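Local coordinates for protein beta-hexosaminidase Amuc_2018 (Akkermansia muciniphila, PDB 6JEB) that hydrolyses terminal non-reducing N-acetylglucosamine and N-acetylgalactosamine residues from beta-linked glycans, including N-glycans and chitobiose, at residues T1-T13 against V431-H444. Residues are numbered along the deposited sequence; the frame is centred on the assembly and turned at random. Where two conformers were deposited one is given.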
# COMPACT_ATOMS: atom_id res chain seq x y z
N THR A 1 -11.55 -9.39 32.81
CA THR A 1 -12.64 -8.46 33.06
C THR A 1 -12.95 -7.62 31.81
O THR A 1 -12.49 -7.95 30.72
CB THR A 1 -12.33 -7.54 34.27
OG1 THR A 1 -13.46 -6.70 34.54
CG2 THR A 1 -11.09 -6.69 34.01
N ALA A 2 -13.74 -6.56 31.98
CA ALA A 2 -14.24 -5.80 30.83
C ALA A 2 -13.12 -4.99 30.18
O ALA A 2 -12.35 -4.31 30.87
CB ALA A 2 -15.37 -4.88 31.27
N GLN A 3 -13.05 -5.05 28.85
CA GLN A 3 -11.98 -4.42 28.09
C GLN A 3 -12.58 -3.72 26.88
O GLN A 3 -13.75 -3.93 26.53
CB GLN A 3 -10.99 -5.47 27.57
CG GLN A 3 -10.26 -6.26 28.64
CD GLN A 3 -9.35 -7.31 28.05
OE1 GLN A 3 -8.16 -7.08 27.84
NE2 GLN A 3 -9.90 -8.49 27.77
N TYR A 4 -11.76 -2.90 26.23
CA TYR A 4 -12.10 -2.35 24.92
C TYR A 4 -11.63 -3.31 23.83
O TYR A 4 -10.77 -4.17 24.04
CB TYR A 4 -11.40 -1.01 24.71
CG TYR A 4 -11.76 0.07 25.70
CD1 TYR A 4 -13.06 0.19 26.19
CD2 TYR A 4 -10.81 0.98 26.14
CE1 TYR A 4 -13.39 1.19 27.09
CE2 TYR A 4 -11.13 1.98 27.04
CZ TYR A 4 -12.42 2.08 27.51
OH TYR A 4 -12.74 3.07 28.41
N SER A 5 -12.21 -3.15 22.64
CA SER A 5 -11.80 -3.92 21.48
C SER A 5 -11.37 -2.99 20.36
O SER A 5 -11.96 -2.98 19.28
CB SER A 5 -12.93 -4.84 21.02
OG SER A 5 -13.14 -5.85 21.99
N ILE A 6 -10.32 -2.21 20.60
CA ILE A 6 -9.81 -1.24 19.65
C ILE A 6 -8.67 -1.89 18.88
O ILE A 6 -7.71 -2.40 19.48
CB ILE A 6 -9.32 0.03 20.36
CG1 ILE A 6 -10.46 0.68 21.16
CG2 ILE A 6 -8.69 1.00 19.36
CD1 ILE A 6 -9.95 1.54 22.30
N ILE A 7 -8.76 -1.87 17.55
CA ILE A 7 -7.67 -2.27 16.67
C ILE A 7 -7.31 -1.06 15.83
O ILE A 7 -8.17 -0.51 15.14
CB ILE A 7 -8.04 -3.46 15.76
CG1 ILE A 7 -8.44 -4.67 16.60
CG2 ILE A 7 -6.86 -3.80 14.84
CD1 ILE A 7 -9.11 -5.79 15.78
N PRO A 8 -6.05 -0.61 15.82
CA PRO A 8 -4.91 -1.20 16.55
C PRO A 8 -4.95 -0.96 18.06
O PRO A 8 -5.52 0.03 18.53
CB PRO A 8 -3.69 -0.50 15.94
CG PRO A 8 -4.22 0.68 15.21
CD PRO A 8 -5.65 0.49 14.92
N GLU A 9 -4.33 -1.87 18.80
CA GLU A 9 -4.27 -1.73 20.25
C GLU A 9 -3.62 -0.40 20.62
O GLU A 9 -2.52 -0.09 20.12
CB GLU A 9 -3.44 -2.87 20.85
CG GLU A 9 -3.43 -2.89 22.38
CD GLU A 9 -4.81 -3.15 22.98
OE1 GLU A 9 -5.70 -3.67 22.28
OE2 GLU A 9 -5.01 -2.81 24.17
N PRO A 10 -4.25 0.41 21.47
CA PRO A 10 -3.63 1.68 21.88
C PRO A 10 -2.35 1.45 22.67
O PRO A 10 -2.15 0.43 23.33
CB PRO A 10 -4.70 2.33 22.76
CG PRO A 10 -6.00 1.74 22.26
CD PRO A 10 -5.65 0.31 21.92
N SER A 11 -1.47 2.45 22.61
CA SER A 11 -0.19 2.34 23.31
C SER A 11 -0.37 2.28 24.83
O SER A 11 0.44 1.65 25.51
CB SER A 11 0.76 3.45 22.89
OG SER A 11 0.16 4.72 23.02
N ARG A 12 -1.41 2.93 25.37
CA ARG A 12 -1.71 2.84 26.80
C ARG A 12 -3.22 2.90 27.00
O ARG A 12 -3.88 3.82 26.49
CB ARG A 12 -1.04 3.96 27.62
CG ARG A 12 -1.38 3.91 29.13
CD ARG A 12 -0.81 5.11 29.93
NE ARG A 12 -1.47 5.27 31.23
CZ ARG A 12 -0.93 4.97 32.41
NH1 ARG A 12 0.31 4.50 32.51
NH2 ARG A 12 -1.66 5.14 33.52
N THR A 13 -3.76 1.91 27.71
CA THR A 13 -5.15 1.93 28.15
C THR A 13 -5.15 1.74 29.65
O THR A 13 -4.64 0.72 30.14
CB THR A 13 -5.96 0.80 27.49
OG1 THR A 13 -5.86 0.90 26.06
CG2 THR A 13 -7.43 0.90 27.90
N VAL A 431 2.27 -3.89 23.92
CA VAL A 431 0.83 -4.06 24.03
C VAL A 431 0.28 -5.08 23.05
O VAL A 431 -0.94 -5.27 22.98
CB VAL A 431 0.06 -2.72 23.91
CG1 VAL A 431 0.54 -1.72 24.96
CG2 VAL A 431 0.17 -2.15 22.49
N ARG A 432 1.15 -5.75 22.30
CA ARG A 432 0.71 -6.68 21.27
C ARG A 432 0.72 -8.11 21.80
O ARG A 432 1.63 -8.52 22.52
CB ARG A 432 1.61 -6.57 20.04
CG ARG A 432 1.38 -5.28 19.26
CD ARG A 432 2.18 -5.26 17.97
NE ARG A 432 1.81 -6.37 17.09
CZ ARG A 432 2.53 -6.78 16.05
NH1 ARG A 432 3.66 -6.15 15.75
NH2 ARG A 432 2.11 -7.80 15.31
N SER A 433 -0.33 -8.86 21.45
CA SER A 433 -0.36 -10.30 21.68
C SER A 433 -1.40 -10.91 20.76
O SER A 433 -2.43 -10.29 20.47
CB SER A 433 -0.65 -10.66 23.14
OG SER A 433 -2.04 -10.64 23.44
N TRP A 434 -1.11 -12.11 20.27
CA TRP A 434 -2.06 -12.80 19.40
C TRP A 434 -3.38 -13.04 20.13
O TRP A 434 -4.46 -12.82 19.55
CB TRP A 434 -1.46 -14.11 18.90
CG TRP A 434 -2.45 -15.01 18.24
CD1 TRP A 434 -2.86 -16.24 18.67
CD2 TRP A 434 -3.19 -14.74 17.04
NE1 TRP A 434 -3.79 -16.76 17.81
CE2 TRP A 434 -4.01 -15.86 16.79
CE3 TRP A 434 -3.24 -13.67 16.14
CZ2 TRP A 434 -4.87 -15.95 15.69
CZ3 TRP A 434 -4.09 -13.76 15.03
CH2 TRP A 434 -4.89 -14.89 14.83
N GLU A 435 -3.32 -13.45 21.40
CA GLU A 435 -4.54 -13.73 22.14
C GLU A 435 -5.43 -12.50 22.22
O GLU A 435 -6.65 -12.58 21.99
CB GLU A 435 -4.21 -14.26 23.53
CG GLU A 435 -3.63 -15.67 23.52
CD GLU A 435 -4.55 -16.66 22.85
OE1 GLU A 435 -5.77 -16.62 23.12
OE2 GLU A 435 -4.06 -17.48 22.04
N ASN A 436 -4.86 -11.34 22.56
CA ASN A 436 -5.67 -10.13 22.65
C ASN A 436 -6.20 -9.72 21.28
O ASN A 436 -7.37 -9.33 21.16
CB ASN A 436 -4.88 -8.99 23.29
CG ASN A 436 -5.76 -7.82 23.66
OD1 ASN A 436 -6.73 -7.98 24.40
ND2 ASN A 436 -5.43 -6.64 23.14
N PHE A 437 -5.35 -9.78 20.26
CA PHE A 437 -5.79 -9.40 18.92
C PHE A 437 -6.94 -10.28 18.46
O PHE A 437 -7.95 -9.79 17.94
CB PHE A 437 -4.62 -9.48 17.94
CG PHE A 437 -5.03 -9.23 16.51
CD1 PHE A 437 -5.20 -7.94 16.03
CD2 PHE A 437 -5.27 -10.30 15.65
CE1 PHE A 437 -5.58 -7.70 14.71
CE2 PHE A 437 -5.65 -10.08 14.34
CZ PHE A 437 -5.81 -8.78 13.86
N ARG A 438 -6.80 -11.60 18.64
CA ARG A 438 -7.84 -12.54 18.22
C ARG A 438 -9.16 -12.26 18.94
O ARG A 438 -10.23 -12.33 18.33
CB ARG A 438 -7.37 -13.97 18.48
CG ARG A 438 -8.28 -15.05 17.94
CD ARG A 438 -7.86 -16.41 18.46
NE ARG A 438 -8.22 -16.58 19.86
CZ ARG A 438 -7.48 -17.22 20.76
NH1 ARG A 438 -6.31 -17.75 20.40
NH2 ARG A 438 -7.89 -17.33 22.01
N ARG A 439 -9.09 -11.94 20.24
CA ARG A 439 -10.29 -11.58 20.98
C ARG A 439 -10.99 -10.38 20.35
O ARG A 439 -12.20 -10.41 20.09
CB ARG A 439 -9.92 -11.27 22.44
CG ARG A 439 -11.07 -10.66 23.24
CD ARG A 439 -10.62 -10.14 24.61
NE ARG A 439 -9.73 -8.98 24.52
CZ ARG A 439 -10.14 -7.73 24.36
NH1 ARG A 439 -11.44 -7.46 24.24
NH2 ARG A 439 -9.26 -6.74 24.31
N LYS A 440 -10.23 -9.32 20.09
CA LYS A 440 -10.82 -8.10 19.54
C LYS A 440 -11.36 -8.33 18.14
O LYS A 440 -12.42 -7.80 17.79
CB LYS A 440 -9.77 -6.99 19.50
CG LYS A 440 -9.18 -6.66 20.86
CD LYS A 440 -8.24 -5.48 20.77
CE LYS A 440 -6.99 -5.82 19.95
NZ LYS A 440 -6.10 -4.62 19.76
N LEU A 441 -10.64 -9.09 17.32
CA LEU A 441 -11.09 -9.30 15.95
C LEU A 441 -12.43 -10.03 15.90
O LEU A 441 -13.26 -9.76 15.02
CB LEU A 441 -10.04 -10.07 15.16
CG LEU A 441 -10.43 -10.20 13.70
CD1 LEU A 441 -10.24 -8.87 12.96
CD2 LEU A 441 -9.66 -11.31 13.06
N ALA A 442 -12.67 -10.94 16.84
CA ALA A 442 -13.98 -11.58 16.93
C ALA A 442 -15.08 -10.54 17.14
O ALA A 442 -16.14 -10.62 16.50
CB ALA A 442 -13.97 -12.62 18.04
N ASP A 443 -14.84 -9.56 18.02
CA ASP A 443 -15.81 -8.49 18.21
C ASP A 443 -15.96 -7.64 16.96
O ASP A 443 -17.05 -7.13 16.67
CB ASP A 443 -15.40 -7.59 19.38
CG ASP A 443 -15.43 -8.31 20.72
OD1 ASP A 443 -16.13 -9.35 20.85
OD2 ASP A 443 -14.76 -7.82 21.65
N HIS A 444 -14.87 -7.47 16.19
CA HIS A 444 -14.92 -6.63 15.00
C HIS A 444 -15.79 -7.21 13.89
O HIS A 444 -16.20 -6.46 13.00
CB HIS A 444 -13.51 -6.34 14.51
CG HIS A 444 -12.88 -5.17 15.19
ND1 HIS A 444 -12.45 -4.06 14.50
CD2 HIS A 444 -12.67 -4.92 16.50
CE1 HIS A 444 -11.97 -3.17 15.37
NE2 HIS A 444 -12.11 -3.67 16.59
O HOH W 1 -7.44 -10.40 26.22
O HOH W 2 -7.20 -4.48 24.88
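A bend at chi3 of Lys440 (-67°) and one at chi2 of Glu9 (65°) bring ammonium and carboxylate together: NZ meets OE1 of Glu9 on its anti lone pair, a 2.7 Å salt bridge, and also donates to Ile6 O (2.8 Å). Glu423 of helix 417-426 is a second acidic partner for NZ, so this buried charge is probably well compensated. The Arg439 chain, bent at chi3, sets its guanidinium edge-on to Tyr4 O, with NH2 3.0 Å from that oxygen, while NE and NH2 both grip Asn436 OD1. Gln3 NE2 lies over one guanidinium face and Lys440 CG over the opposite one. A leucine in place of Arg439 would probably leave Tyr4 O without its donor and the Asn436 amide freer to turn. One helical turn beyond Arg439 and Lys440, Asp443 OD2 accepts from Ser5 OG (2.6 Å) and His444 NE2 donates to Ser5 O (2.8 Å). Ile7 CD1 sits over the centre of the His444 ring in a CH-pi contact, 3.7 Å from the centroid, and its CG2 meets the Phe437 ring edge. The N-terminal segment of domain 2 is thereby clasped to helix 434-452, consistent with a seam between domain 2 and the TIM-barrel catalytic domain of this family 20 glycoside hydrolase.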